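Local coordinates for TatD-related deoxyribonuclease (Thermotoga maritima, PDB 1J6O), which probably acts as a metal-dependent DNA nuclease, hydrolysing ester bonds, as expected for a TatD-related enzyme with a TIM-barrel fold, at residues 122-127 with 150-156; 48-54 with 71-77; 168-173 with 200-204; 89-93 with 131-135; 41-45 with 259-264. All coordinates share one frame; numbering follows the deposited sequence.

Interaction 1 of 5, residues 122-127 with 150-156; sequences FVEQIE and ILRTESL
Ile126 points toward the other helix, and its CD1 sits between two partners, 3.6 Å from Ile150 CG2 and 3.6 Å from Leu151 CD2; the Ile126 and Leu151 side chains cross at about a right angle. That same CD1 lies over the centre of the Phe122 ring, one helical turn earlier, so the ring has a methyl of its own helix on one face. Across the contact the ring is met obliquely, by Ile150 CD1 at its CD2 and by Leu151 CG at its CZ. With CG1 anti to the carbonyl carbon (chi1 -73°), Ile126 turns its other branch, CG2, to Leu156 CD2 beyond helix 144-153, 3.7 Å away. Helices 115-132 and 144-153 are successive outer helices of the TIM barrel, and Phe122 reaches inward to Thr104 and Leu106 of strand 98-107. Further out, Val123 CG2 rests on Ile150 CG2 at 3.7 Å. The Glu154 chain runs across Val123 at about a right angle, OE2 3.1 Å from Val123 CG1. Its other carboxylate oxygen, OE1, comes to 2.9 Å from Glu127 OE2, two acceptors facing each other without a hydrogen bond; the like charges may raise the proton affinity of one of them.

Interaction 2 of 5, residues 48-54 with 71-77; sequences GVNLEDS and VGVHPHD
His74 N gives an almost straight bond (177°) to Val49 O, 2.8 Å away, arriving from above the carbonyl plane; it is one of three hydrogen bonds joining the loop after strand 67-71 to the start of helix 51-61. Gly72 N donates to Ser54 OG at 3.1 Å, and that hydroxyl in turn donates a hydrogen bond to Asn50 O. Asn50 ND2, with the acceptor in its amide plane, reaches Asp77 OD2 at 3.1 Å from above the carboxylate. At its other end the amide caps the helix: OD1 takes Asp53 N at 2.7 Å, chi1 of 59° folding the side chain back over the first turn. Replacing Asn50 by alanine removes both amide groups and is likely to leave Asp53 N and the Asp77 carboxylate without this partner. His76 N donates to His74 ND1 in the ring plane. Apolar contact is slight, chiefly Leu51 CD1 against Val73 CG2 at 3.9 Å. Since the His74 side chain touches Glu103, a predicted metal ligand in this TIM-barrel enzyme, the bonds fixing its backbone and ring probably also set the wall of the metal pocket.

Interaction 3 of 5, residues 168-173 with 200-204; sequences SDYEWA and VVKRV
Arg203 lays its guanidinium over one face of the Tyr170 ring in a cation-pi contact, CZ standing 3.9 Å from the ring centroid. The two planes are 37° apart, so the guanidinium is tilted against the ring, and NH2 comes closest, 3.3 Å from Tyr170 CD2. The bends at chi2 (-77°) and chi3 (-66°) fold the guanidinium back over the ring, while Arg203 CB lies against it independently, 3.4 Å from Tyr170 CD1. Val204 CG2 meets the ring at the edge, in its plane, 3.8 Å from CE1. Helices 170-179 and 195-204, which carry these residues, are consecutive helices on the outside of the TIM barrel, far from the predicted metal ligands. Deeper in, Ala173 CB faces both Val200 CG1 and Val204 CG2, each at 4.1 Å, while Val200 CG2 sits beside Tyr170 N. Phe166 touches both Ala173 and Val200, and Ala173 also packs on Leu183 of strand 181-185. At the start of helix 170-179, Asp169 OD1 caps the turn by a weak bond from Trp172 N.

Interaction 4 of 5, residues 89-93 with 131-135; sequences LEKFA and KLNLP
Glu90 and Lys131 each hold CG anti to the backbone N (chi1 178° and 175°) and run out extended, their chains meeting at about a right angle with the charged groups together. The result is a salt bridge in which Lys131 NZ donates to Glu90 OE2 at 2.6 Å, on the syn lone pair; OE1 is also near, at 3.1 Å from NZ. Below the ion pair lies a small apolar patch. Ala93 CB faces Leu132 CD1 at 3.6 Å and Leu134 CD1 at 4.2 Å, while the second methyl of Leu132, CD2, lies 3.7 Å from Glu90 OE2. Leu134 and Ala93 go on to touch Ile101 and Val98 of strand 98-107, taking this patch down to the sheet. The two leucines straddle the end of helix 115-132, where Asn133, with positive phi, is the C-prime residue of a Schellman motif: Leu134 N bonds to Ala129 O and Asn133 N to Gly130 O. The chain then turns into strand 136-141, the helix-to-strand return of a TIM barrel's repeating beta-alpha units.

Interaction 5 of 5, residues 41-45 with 259-264; sequences IEFVV and ARRIFL
Phe43 and Phe263 anchor the apolar centre, each taking a methyl over a ring face. Leu264 CD1 stands over the Phe43 ring, offset toward its rim, 3.8 Å from the centroid, a CH-pi contact. Val45 CG2 makes a second CH-pi contact, 3.9 Å from the Phe263 centroid and over its centre, while Ile262 CG2 covers the opposite face. Outward from here Arg260 runs extended to NE and grips Glu42 side-on: NE donates to OE2 at 2.7 Å and NH2 to OE1 at 2.8 Å, both nearly straight, with carboxylate and guanidinium only 22° from coplanar. OE1 is also hydrogen-bonded to His12 of the expression tag. With a glutamine in place of Glu42, the Arg260 charge would probably lose its mate and the paired grip would weaken. Strand 41-47 lies between strands 13-18 and 67-71 in the parallel barrel sheet; residues 259-264 cross residues 41-45 at 51°, reaching Val14 and Thr16 on one neighbour through Ala259 and Phe68 on the other through Leu264.

How the interactions relate
All five contacts belong to one TIM barrel, whose eight parallel strands follow each other in chain order. Interaction 5 pairs an early strand with the last helix, and the loop it closes holds the other four. Interaction 2 comes first; interactions 4 and 1 then alternate along the chain and share helix 115-132, with interaction 3 after both. Interactions 1, 2 and 4 touch, centres 14 to 17 Å apart, where Gln125 OE1 meets Val73 N and Leu51 meets Leu89. Pro135 links interaction 4 to interaction 5. Interaction 3 stands apart across the barrel, about 28 Å from interaction 2 between centres. Interaction 2 comes nearest the predicted metal site, while interactions 3 and 4 lie away from it.

Interaction 1 of 5, residues 122-127 with 150-156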
# COMPACT_ATOMS: atom_id res chain seq x y z
N PHE A 122 -12.70 10.21 -1.61
CA PHE A 122 -11.83 9.38 -2.46
C PHE A 122 -11.58 10.15 -3.75
O PHE A 122 -10.45 10.31 -4.21
CB PHE A 122 -12.53 8.05 -2.74
CG PHE A 122 -11.77 7.12 -3.66
CD1 PHE A 122 -10.37 7.06 -3.65
CD2 PHE A 122 -12.45 6.21 -4.45
CE1 PHE A 122 -9.69 6.10 -4.39
CE2 PHE A 122 -11.78 5.23 -5.22
CZ PHE A 122 -10.39 5.17 -5.18
N VAL A 123 -12.65 10.66 -4.34
CA VAL A 123 -12.51 11.42 -5.58
C VAL A 123 -11.59 12.63 -5.39
O VAL A 123 -10.74 12.91 -6.22
CB VAL A 123 -13.89 11.90 -6.10
CG1 VAL A 123 -13.71 12.96 -7.19
CG2 VAL A 123 -14.66 10.71 -6.66
N GLU A 124 -11.75 13.34 -4.29
CA GLU A 124 -10.91 14.49 -4.05
C GLU A 124 -9.42 14.16 -3.91
O GLU A 124 -8.57 14.96 -4.31
CB GLU A 124 -11.43 15.26 -2.84
CG GLU A 124 -12.92 15.60 -3.02
CD GLU A 124 -13.46 16.64 -2.05
OE1 GLU A 124 -13.21 16.51 -0.85
OE2 GLU A 124 -14.17 17.58 -2.50
N GLN A 125 -9.11 12.98 -3.37
CA GLN A 125 -7.70 12.61 -3.21
C GLN A 125 -7.13 12.13 -4.56
O GLN A 125 -5.93 12.34 -4.86
CB GLN A 125 -7.57 11.55 -2.13
CG GLN A 125 -7.76 12.18 -0.76
CD GLN A 125 -7.68 11.17 0.36
OE1 GLN A 125 -6.58 10.82 0.82
NE2 GLN A 125 -8.82 10.69 0.81
N ILE A 126 -7.97 11.47 -5.35
CA ILE A 126 -7.54 11.00 -6.66
C ILE A 126 -7.20 12.28 -7.43
O ILE A 126 -6.18 12.35 -8.14
CB ILE A 126 -8.69 10.27 -7.38
CG1 ILE A 126 -8.92 8.91 -6.73
CG2 ILE A 126 -8.40 10.17 -8.87
CD1 ILE A 126 -10.18 8.22 -7.26
N GLU A 127 -8.05 13.31 -7.32
CA GLU A 127 -7.79 14.57 -8.04
C GLU A 127 -6.51 15.22 -7.56
O GLU A 127 -5.75 15.80 -8.37
CB GLU A 127 -8.98 15.53 -7.91
CG GLU A 127 -10.21 14.91 -8.54
CD GLU A 127 -11.45 15.80 -8.50
OE1 GLU A 127 -11.78 16.35 -7.43
OE2 GLU A 127 -12.10 15.89 -9.54
N ILE A 150 -15.09 4.86 -10.41
CA ILE A 150 -14.54 6.15 -10.03
C ILE A 150 -13.15 6.41 -10.63
O ILE A 150 -12.90 7.45 -11.21
CB ILE A 150 -14.44 6.26 -8.50
CG1 ILE A 150 -15.86 6.32 -7.91
CG2 ILE A 150 -13.64 7.49 -8.10
CD1 ILE A 150 -15.89 6.38 -6.37
N LEU A 151 -12.26 5.44 -10.48
CA LEU A 151 -10.90 5.61 -11.02
C LEU A 151 -10.86 5.80 -12.54
O LEU A 151 -10.19 6.71 -13.04
CB LEU A 151 -10.05 4.40 -10.61
CG LEU A 151 -9.74 4.40 -9.10
CD1 LEU A 151 -9.36 3.02 -8.60
CD2 LEU A 151 -8.62 5.40 -8.85
N ARG A 152 -11.60 4.98 -13.26
CA ARG A 152 -11.61 5.10 -14.71
C ARG A 152 -12.28 6.39 -15.16
O ARG A 152 -12.08 6.84 -16.29
CB ARG A 152 -12.30 3.88 -15.35
CG ARG A 152 -13.81 3.79 -15.15
CD ARG A 152 -14.41 2.75 -16.12
NE ARG A 152 -15.87 2.77 -16.19
CZ ARG A 152 -16.62 3.87 -16.23
NH1 ARG A 152 -16.04 5.08 -16.19
NH2 ARG A 152 -17.94 3.78 -16.32
N THR A 153 -13.06 7.00 -14.27
CA THR A 153 -13.75 8.24 -14.60
C THR A 153 -12.82 9.44 -14.74
O THR A 153 -13.07 10.31 -15.58
CB THR A 153 -14.84 8.57 -13.55
OG1 THR A 153 -15.91 7.62 -13.65
CG2 THR A 153 -15.39 9.98 -13.78
N GLU A 154 -11.76 9.54 -13.95
CA GLU A 154 -10.94 10.71 -14.15
C GLU A 154 -9.48 10.61 -14.55
O GLU A 154 -8.97 9.55 -14.90
CB GLU A 154 -11.09 11.69 -12.98
CG GLU A 154 -11.16 11.14 -11.59
CD GLU A 154 -11.73 12.21 -10.67
OE1 GLU A 154 -11.33 13.38 -10.83
OE2 GLU A 154 -12.58 11.90 -9.82
N SER A 155 -8.85 11.78 -14.55
CA SER A 155 -7.46 11.97 -14.91
C SER A 155 -6.50 11.46 -13.83
O SER A 155 -6.19 12.18 -12.87
CB SER A 155 -7.21 13.46 -15.16
OG SER A 155 -5.90 13.70 -15.65
N LEU A 156 -6.03 10.23 -14.00
CA LEU A 156 -5.11 9.63 -13.04
C LEU A 156 -3.65 10.03 -13.24
O LEU A 156 -3.24 10.41 -14.33
CB LEU A 156 -5.20 8.12 -13.14
CG LEU A 156 -6.58 7.56 -12.88
CD1 LEU A 156 -6.57 6.07 -13.13
CD2 LEU A 156 -6.98 7.86 -11.46

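Interaction 2 of 5, residues 48-54 with 71-77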
# COMPACT_ATOMS: atom_id res chain seq x y z
N GLY A 48 -0.21 7.04 5.96
CA GLY A 48 -1.06 7.73 6.94
C GLY A 48 -2.52 7.40 6.71
O GLY A 48 -2.88 6.98 5.60
N VAL A 49 -3.38 7.55 7.74
CA VAL A 49 -4.80 7.23 7.54
C VAL A 49 -5.78 8.41 7.75
O VAL A 49 -6.99 8.27 7.58
CB VAL A 49 -5.26 6.00 8.39
CG1 VAL A 49 -4.47 4.75 7.92
CG2 VAL A 49 -5.05 6.24 9.89
N ASN A 50 -5.23 9.57 8.13
CA ASN A 50 -6.03 10.77 8.33
C ASN A 50 -5.05 11.92 8.47
O ASN A 50 -3.84 11.70 8.37
CB ASN A 50 -6.99 10.67 9.53
CG ASN A 50 -6.28 10.41 10.85
OD1 ASN A 50 -5.34 11.10 11.22
ND2 ASN A 50 -6.77 9.42 11.58
N LEU A 51 -5.52 13.13 8.64
CA LEU A 51 -4.59 14.24 8.76
C LEU A 51 -3.58 14.15 9.90
O LEU A 51 -2.38 14.35 9.68
CB LEU A 51 -5.36 15.58 8.85
CG LEU A 51 -5.60 16.40 7.58
CD1 LEU A 51 -5.68 15.52 6.37
CD2 LEU A 51 -6.87 17.27 7.75
N GLU A 52 -4.05 13.88 11.11
CA GLU A 52 -3.13 13.79 12.25
C GLU A 52 -2.16 12.63 12.10
O GLU A 52 -0.97 12.73 12.41
CB GLU A 52 -3.90 13.60 13.56
CG GLU A 52 -4.79 14.76 13.96
CD GLU A 52 -5.89 15.04 12.95
OE1 GLU A 52 -6.58 14.07 12.51
OE2 GLU A 52 -6.06 16.23 12.59
N ASP A 53 -2.70 11.50 11.67
CA ASP A 53 -1.89 10.31 11.49
C ASP A 53 -0.87 10.48 10.34
O ASP A 53 0.29 9.98 10.41
CB ASP A 53 -2.82 9.11 11.28
CG ASP A 53 -2.06 7.82 11.21
OD1 ASP A 53 -1.67 7.29 12.28
OD2 ASP A 53 -1.84 7.36 10.07
N SER A 54 -1.28 11.18 9.29
CA SER A 54 -0.37 11.38 8.18
C SER A 54 0.80 12.23 8.63
O SER A 54 1.94 12.03 8.18
CB SER A 54 -1.08 12.04 6.99
OG SER A 54 -1.94 11.11 6.35
N VAL A 71 0.50 10.18 2.26
CA VAL A 71 -0.42 10.93 3.12
C VAL A 71 -1.82 10.86 2.53
O VAL A 71 -2.00 10.89 1.30
CB VAL A 71 -0.00 12.42 3.29
CG1 VAL A 71 1.40 12.49 3.91
CG2 VAL A 71 -0.01 13.16 1.93
N GLY A 72 -2.80 10.74 3.42
CA GLY A 72 -4.18 10.66 2.96
C GLY A 72 -5.16 10.42 4.09
O GLY A 72 -4.81 10.40 5.28
N VAL A 73 -6.41 10.23 3.69
CA VAL A 73 -7.49 9.99 4.60
C VAL A 73 -8.22 8.74 4.16
O VAL A 73 -8.78 8.67 3.06
CB VAL A 73 -8.48 11.20 4.62
CG1 VAL A 73 -9.61 10.93 5.60
CG2 VAL A 73 -7.75 12.46 5.02
N HIS A 74 -8.22 7.78 5.07
CA HIS A 74 -8.84 6.47 4.89
C HIS A 74 -10.36 6.63 4.79
O HIS A 74 -10.94 7.54 5.36
CB HIS A 74 -8.43 5.63 6.12
CG HIS A 74 -8.81 4.17 6.06
ND1 HIS A 74 -10.11 3.74 6.21
CD2 HIS A 74 -8.05 3.05 5.96
CE1 HIS A 74 -10.13 2.41 6.20
NE2 HIS A 74 -8.89 1.97 6.05
N PRO A 75 -11.03 5.73 4.05
CA PRO A 75 -12.49 5.91 3.96
C PRO A 75 -13.21 5.90 5.32
O PRO A 75 -14.24 6.57 5.48
CB PRO A 75 -12.93 4.76 3.02
CG PRO A 75 -11.81 3.75 3.10
CD PRO A 75 -10.56 4.63 3.20
N HIS A 76 -12.68 5.17 6.30
CA HIS A 76 -13.34 5.15 7.59
C HIS A 76 -13.40 6.56 8.16
O HIS A 76 -14.39 6.95 8.77
CB HIS A 76 -12.61 4.23 8.59
CG HIS A 76 -12.70 2.77 8.26
ND1 HIS A 76 -13.41 2.11 7.30
CD2 HIS A 76 -12.01 1.80 8.96
CE1 HIS A 76 -13.12 0.77 7.44
NE2 HIS A 76 -12.28 0.61 8.44
N ASP A 77 -12.35 7.34 7.91
CA ASP A 77 -12.27 8.70 8.40
C ASP A 77 -12.88 9.75 7.46
O ASP A 77 -12.73 10.95 7.72
CB ASP A 77 -10.78 9.07 8.66
CG ASP A 77 -9.96 8.00 9.46
OD1 ASP A 77 -9.74 6.86 8.97
OD2 ASP A 77 -9.50 8.32 10.59

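Interaction 3 of 5, residues 168-173 with 200-204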
# COMPACT_ATOMS: atom_id res chain seq x y z
N SER A 168 -9.76 -9.25 -4.41
CA SER A 168 -10.84 -9.71 -5.28
C SER A 168 -10.35 -10.90 -6.10
O SER A 168 -9.36 -11.54 -5.76
CB SER A 168 -11.32 -8.58 -6.19
OG SER A 168 -12.61 -8.92 -6.69
N ASP A 169 -11.05 -11.21 -7.19
CA ASP A 169 -10.63 -12.34 -8.01
C ASP A 169 -9.84 -11.92 -9.24
O ASP A 169 -9.58 -10.74 -9.44
CB ASP A 169 -11.85 -13.18 -8.42
CG ASP A 169 -12.89 -12.39 -9.20
OD1 ASP A 169 -12.68 -11.18 -9.48
OD2 ASP A 169 -13.93 -12.99 -9.53
N TYR A 170 -9.46 -12.89 -10.06
CA TYR A 170 -8.70 -12.58 -11.26
C TYR A 170 -9.36 -11.57 -12.19
O TYR A 170 -8.71 -10.66 -12.70
CB TYR A 170 -8.40 -13.85 -12.07
CG TYR A 170 -7.51 -13.56 -13.26
CD1 TYR A 170 -6.22 -13.05 -13.08
CD2 TYR A 170 -7.97 -13.73 -14.56
CE1 TYR A 170 -5.41 -12.71 -14.16
CE2 TYR A 170 -7.17 -13.39 -15.66
CZ TYR A 170 -5.89 -12.88 -15.45
OH TYR A 170 -5.10 -12.54 -16.53
N GLU A 171 -10.66 -11.72 -12.44
CA GLU A 171 -11.32 -10.78 -13.34
C GLU A 171 -11.14 -9.32 -12.91
O GLU A 171 -10.83 -8.46 -13.74
CB GLU A 171 -12.81 -11.11 -13.49
CG GLU A 171 -13.54 -10.09 -14.37
CD GLU A 171 -15.00 -10.43 -14.63
OE1 GLU A 171 -15.37 -11.61 -14.46
OE2 GLU A 171 -15.78 -9.52 -15.02
N TRP A 172 -11.31 -9.05 -11.62
CA TRP A 172 -11.15 -7.68 -11.11
C TRP A 172 -9.67 -7.29 -11.14
O TRP A 172 -9.31 -6.14 -11.42
CB TRP A 172 -11.71 -7.58 -9.69
CG TRP A 172 -13.16 -7.19 -9.69
CD1 TRP A 172 -14.19 -7.83 -9.07
CD2 TRP A 172 -13.73 -6.10 -10.41
NE1 TRP A 172 -15.38 -7.20 -9.37
CE2 TRP A 172 -15.12 -6.13 -10.18
CE3 TRP A 172 -13.19 -5.08 -11.21
CZ2 TRP A 172 -15.99 -5.19 -10.74
CZ3 TRP A 172 -14.05 -4.15 -11.77
CH2 TRP A 172 -15.44 -4.21 -11.52
N ALA A 173 -8.81 -8.26 -10.87
CA ALA A 173 -7.37 -7.99 -10.88
C ALA A 173 -6.99 -7.48 -12.26
O ALA A 173 -6.30 -6.47 -12.41
CB ALA A 173 -6.61 -9.28 -10.54
N VAL A 200 -4.96 -16.16 -7.85
CA VAL A 200 -4.88 -14.84 -8.50
C VAL A 200 -3.42 -14.48 -8.76
O VAL A 200 -3.05 -14.01 -9.84
CB VAL A 200 -5.49 -13.73 -7.62
CG1 VAL A 200 -5.22 -12.38 -8.24
CG2 VAL A 200 -7.00 -13.94 -7.47
N VAL A 201 -2.59 -14.67 -7.75
CA VAL A 201 -1.18 -14.36 -7.89
C VAL A 201 -0.61 -15.22 -9.03
O VAL A 201 0.21 -14.75 -9.83
CB VAL A 201 -0.41 -14.68 -6.59
CG1 VAL A 201 1.07 -14.67 -6.86
CG2 VAL A 201 -0.73 -13.63 -5.53
N LYS A 202 -1.05 -16.47 -9.09
CA LYS A 202 -0.58 -17.39 -10.12
C LYS A 202 -0.90 -16.90 -11.54
O LYS A 202 -0.07 -16.99 -12.45
CB LYS A 202 -1.17 -18.78 -9.88
CG LYS A 202 -0.47 -19.92 -10.62
CD LYS A 202 -0.87 -21.28 -10.02
CE LYS A 202 -0.29 -22.46 -10.82
NZ LYS A 202 -0.66 -23.79 -10.21
N ARG A 203 -2.11 -16.38 -11.71
CA ARG A 203 -2.58 -15.87 -13.01
C ARG A 203 -2.00 -14.53 -13.41
O ARG A 203 -1.72 -14.29 -14.59
CB ARG A 203 -4.11 -15.69 -12.99
CG ARG A 203 -4.93 -16.92 -12.62
CD ARG A 203 -5.04 -17.91 -13.76
NE ARG A 203 -5.80 -17.38 -14.90
CZ ARG A 203 -7.10 -17.10 -14.88
NH1 ARG A 203 -7.81 -17.29 -13.77
NH2 ARG A 203 -7.70 -16.65 -15.97
N VAL A 204 -1.81 -13.65 -12.43
CA VAL A 204 -1.27 -12.33 -12.71
C VAL A 204 0.23 -12.27 -12.96
O VAL A 204 0.69 -11.54 -13.83
CB VAL A 204 -1.65 -11.36 -11.57
CG1 VAL A 204 -1.00 -10.02 -11.79
CG2 VAL A 204 -3.18 -11.21 -11.52

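Interaction 4 of 5, residues 89-93 with 131-135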
# COMPACT_ATOMS: atom_id res chain seq x y z
N LEU A 89 -3.23 18.15 2.88
CA LEU A 89 -2.46 17.02 2.36
C LEU A 89 -1.45 17.56 1.35
O LEU A 89 -0.30 17.12 1.28
CB LEU A 89 -3.37 15.97 1.69
CG LEU A 89 -4.30 15.16 2.59
CD1 LEU A 89 -5.24 14.27 1.76
CD2 LEU A 89 -3.43 14.32 3.55
N GLU A 90 -1.89 18.55 0.56
CA GLU A 90 -1.02 19.14 -0.44
C GLU A 90 0.18 19.80 0.24
O GLU A 90 1.30 19.74 -0.29
CB GLU A 90 -1.80 20.17 -1.26
CG GLU A 90 -0.97 20.88 -2.31
CD GLU A 90 -1.86 21.53 -3.34
OE1 GLU A 90 -2.95 22.00 -2.95
OE2 GLU A 90 -1.48 21.55 -4.53
N LYS A 91 -0.03 20.39 1.42
CA LYS A 91 1.06 21.03 2.16
C LYS A 91 2.06 19.96 2.64
O LYS A 91 3.28 20.18 2.65
CB LYS A 91 0.52 21.76 3.39
CG LYS A 91 1.64 22.28 4.31
CD LYS A 91 1.15 22.89 5.61
CE LYS A 91 2.33 23.31 6.51
NZ LYS A 91 1.90 23.99 7.79
N PHE A 92 1.55 18.81 3.04
CA PHE A 92 2.43 17.74 3.50
C PHE A 92 3.28 17.28 2.33
O PHE A 92 4.50 17.07 2.45
CB PHE A 92 1.63 16.50 3.96
CG PHE A 92 0.92 16.65 5.29
CD1 PHE A 92 1.36 17.54 6.26
CD2 PHE A 92 -0.16 15.82 5.58
CE1 PHE A 92 0.72 17.61 7.52
CE2 PHE A 92 -0.80 15.87 6.82
CZ PHE A 92 -0.35 16.78 7.80
N ALA A 93 2.62 17.10 1.19
CA ALA A 93 3.27 16.64 -0.01
C ALA A 93 4.37 17.54 -0.53
O ALA A 93 5.06 17.18 -1.48
CB ALA A 93 2.22 16.35 -1.10
N LYS A 131 -3.09 16.04 -9.77
CA LYS A 131 -2.48 17.35 -9.78
C LYS A 131 -0.98 17.33 -9.43
O LYS A 131 -0.15 17.98 -10.09
CB LYS A 131 -3.22 18.24 -8.78
CG LYS A 131 -2.61 19.63 -8.59
CD LYS A 131 -3.44 20.43 -7.58
CE LYS A 131 -2.77 21.74 -7.18
NZ LYS A 131 -3.45 22.36 -6.00
N LEU A 132 -0.63 16.58 -8.39
CA LEU A 132 0.76 16.48 -7.95
C LEU A 132 1.57 15.42 -8.68
O LEU A 132 2.78 15.33 -8.51
CB LEU A 132 0.79 16.20 -6.44
CG LEU A 132 -0.01 17.14 -5.50
CD1 LEU A 132 0.14 16.66 -4.03
CD2 LEU A 132 0.49 18.59 -5.65
N ASN A 133 0.88 14.64 -9.50
CA ASN A 133 1.49 13.58 -10.26
C ASN A 133 2.12 12.53 -9.35
O ASN A 133 3.19 11.99 -9.62
CB ASN A 133 2.54 14.15 -11.20
CG ASN A 133 2.77 13.25 -12.37
OD1 ASN A 133 1.95 12.38 -12.67
ND2 ASN A 133 3.90 13.45 -13.06
N LEU A 134 1.45 12.25 -8.23
CA LEU A 134 1.91 11.25 -7.26
C LEU A 134 1.03 10.01 -7.41
O LEU A 134 -0.17 10.11 -7.69
CB LEU A 134 1.76 11.78 -5.82
CG LEU A 134 2.73 12.86 -5.35
CD1 LEU A 134 2.34 13.31 -3.93
CD2 LEU A 134 4.19 12.34 -5.39
N PRO A 135 1.61 8.81 -7.23
CA PRO A 135 0.85 7.56 -7.35
C PRO A 135 -0.10 7.45 -6.17
O PRO A 135 0.11 8.07 -5.12
CB PRO A 135 1.95 6.49 -7.34
CG PRO A 135 3.01 7.08 -6.54
CD PRO A 135 3.04 8.53 -7.03

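Interaction 5 of 5, residues 41-45 with 259-264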
# COMPACT_ATOMS: atom_id res chain seq x y z
N ILE A 41 15.37 -5.42 3.86
CA ILE A 41 14.26 -4.54 3.51
C ILE A 41 14.93 -3.30 2.93
O ILE A 41 15.57 -2.54 3.67
CB ILE A 41 13.43 -4.12 4.76
CG1 ILE A 41 12.77 -5.34 5.42
CG2 ILE A 41 12.38 -3.10 4.33
CD1 ILE A 41 11.80 -6.11 4.52
N GLU A 42 14.80 -3.08 1.62
CA GLU A 42 15.42 -1.92 0.98
C GLU A 42 14.81 -0.58 1.41
O GLU A 42 15.52 0.42 1.61
CB GLU A 42 15.35 -2.10 -0.51
CG GLU A 42 16.05 -1.05 -1.30
CD GLU A 42 16.09 -1.43 -2.75
OE1 GLU A 42 16.66 -2.51 -3.06
OE2 GLU A 42 15.55 -0.67 -3.57
N PHE A 43 13.48 -0.53 1.48
CA PHE A 43 12.78 0.69 1.91
C PHE A 43 11.35 0.33 2.16
O PHE A 43 10.91 -0.79 1.83
CB PHE A 43 12.85 1.88 0.90
CG PHE A 43 12.02 1.72 -0.36
CD1 PHE A 43 12.56 1.13 -1.50
CD2 PHE A 43 10.72 2.25 -0.44
CE1 PHE A 43 11.83 1.05 -2.68
CE2 PHE A 43 9.99 2.18 -1.62
CZ PHE A 43 10.52 1.59 -2.74
N VAL A 44 10.64 1.22 2.83
CA VAL A 44 9.24 0.93 3.08
C VAL A 44 8.45 2.20 2.79
O VAL A 44 9.01 3.32 2.85
CB VAL A 44 8.94 0.50 4.56
CG1 VAL A 44 9.95 -0.53 5.04
CG2 VAL A 44 8.84 1.71 5.46
N VAL A 45 7.18 2.04 2.45
CA VAL A 45 6.35 3.20 2.18
C VAL A 45 5.43 3.21 3.40
O VAL A 45 4.61 2.30 3.55
CB VAL A 45 5.52 3.05 0.92
CG1 VAL A 45 4.57 4.28 0.80
CG2 VAL A 45 6.43 2.92 -0.32
N ALA A 259 8.26 -1.68 -7.17
CA ALA A 259 8.08 -0.69 -6.12
C ALA A 259 8.96 0.53 -6.32
O ALA A 259 8.53 1.66 -6.10
CB ALA A 259 8.33 -1.34 -4.75
N ARG A 260 10.19 0.31 -6.77
CA ARG A 260 11.12 1.42 -7.01
C ARG A 260 10.57 2.32 -8.11
O ARG A 260 10.58 3.56 -8.00
CB ARG A 260 12.48 0.90 -7.50
CG ARG A 260 13.40 0.29 -6.45
CD ARG A 260 14.62 -0.29 -7.16
NE ARG A 260 15.53 -1.01 -6.26
CZ ARG A 260 16.51 -1.80 -6.68
NH1 ARG A 260 16.72 -1.96 -7.99
NH2 ARG A 260 17.25 -2.47 -5.81
N ARG A 261 10.11 1.70 -9.18
CA ARG A 261 9.58 2.47 -10.28
C ARG A 261 8.37 3.31 -9.91
O ARG A 261 8.27 4.48 -10.27
CB ARG A 261 9.21 1.53 -11.43
CG ARG A 261 8.73 2.23 -12.68
CD ARG A 261 8.23 1.24 -13.73
NE ARG A 261 6.99 0.60 -13.33
CZ ARG A 261 6.87 -0.69 -13.03
NH1 ARG A 261 7.94 -1.49 -13.08
NH2 ARG A 261 5.69 -1.18 -12.67
N ILE A 262 7.45 2.72 -9.17
CA ILE A 262 6.25 3.44 -8.77
C ILE A 262 6.44 4.58 -7.79
O ILE A 262 5.98 5.70 -8.01
CB ILE A 262 5.21 2.45 -8.15
CG1 ILE A 262 4.67 1.52 -9.25
CG2 ILE A 262 4.03 3.20 -7.54
CD1 ILE A 262 3.80 0.39 -8.72
N PHE A 263 7.14 4.29 -6.72
CA PHE A 263 7.37 5.27 -5.68
C PHE A 263 8.60 6.14 -5.70
O PHE A 263 8.55 7.30 -5.28
CB PHE A 263 7.31 4.53 -4.34
CG PHE A 263 5.98 3.86 -4.09
CD1 PHE A 263 4.87 4.61 -3.76
CD2 PHE A 263 5.86 2.48 -4.18
CE1 PHE A 263 3.65 4.00 -3.51
CE2 PHE A 263 4.64 1.83 -3.93
CZ PHE A 263 3.53 2.60 -3.59
N LEU A 264 9.71 5.60 -6.21
CA LEU A 264 10.92 6.41 -6.20
C LEU A 264 11.38 7.13 -7.43
O LEU A 264 12.22 8.02 -7.33
CB LEU A 264 12.08 5.57 -5.67
CG LEU A 264 11.79 5.00 -4.28
CD1 LEU A 264 13.00 4.24 -3.75
CD2 LEU A 264 11.36 6.13 -3.32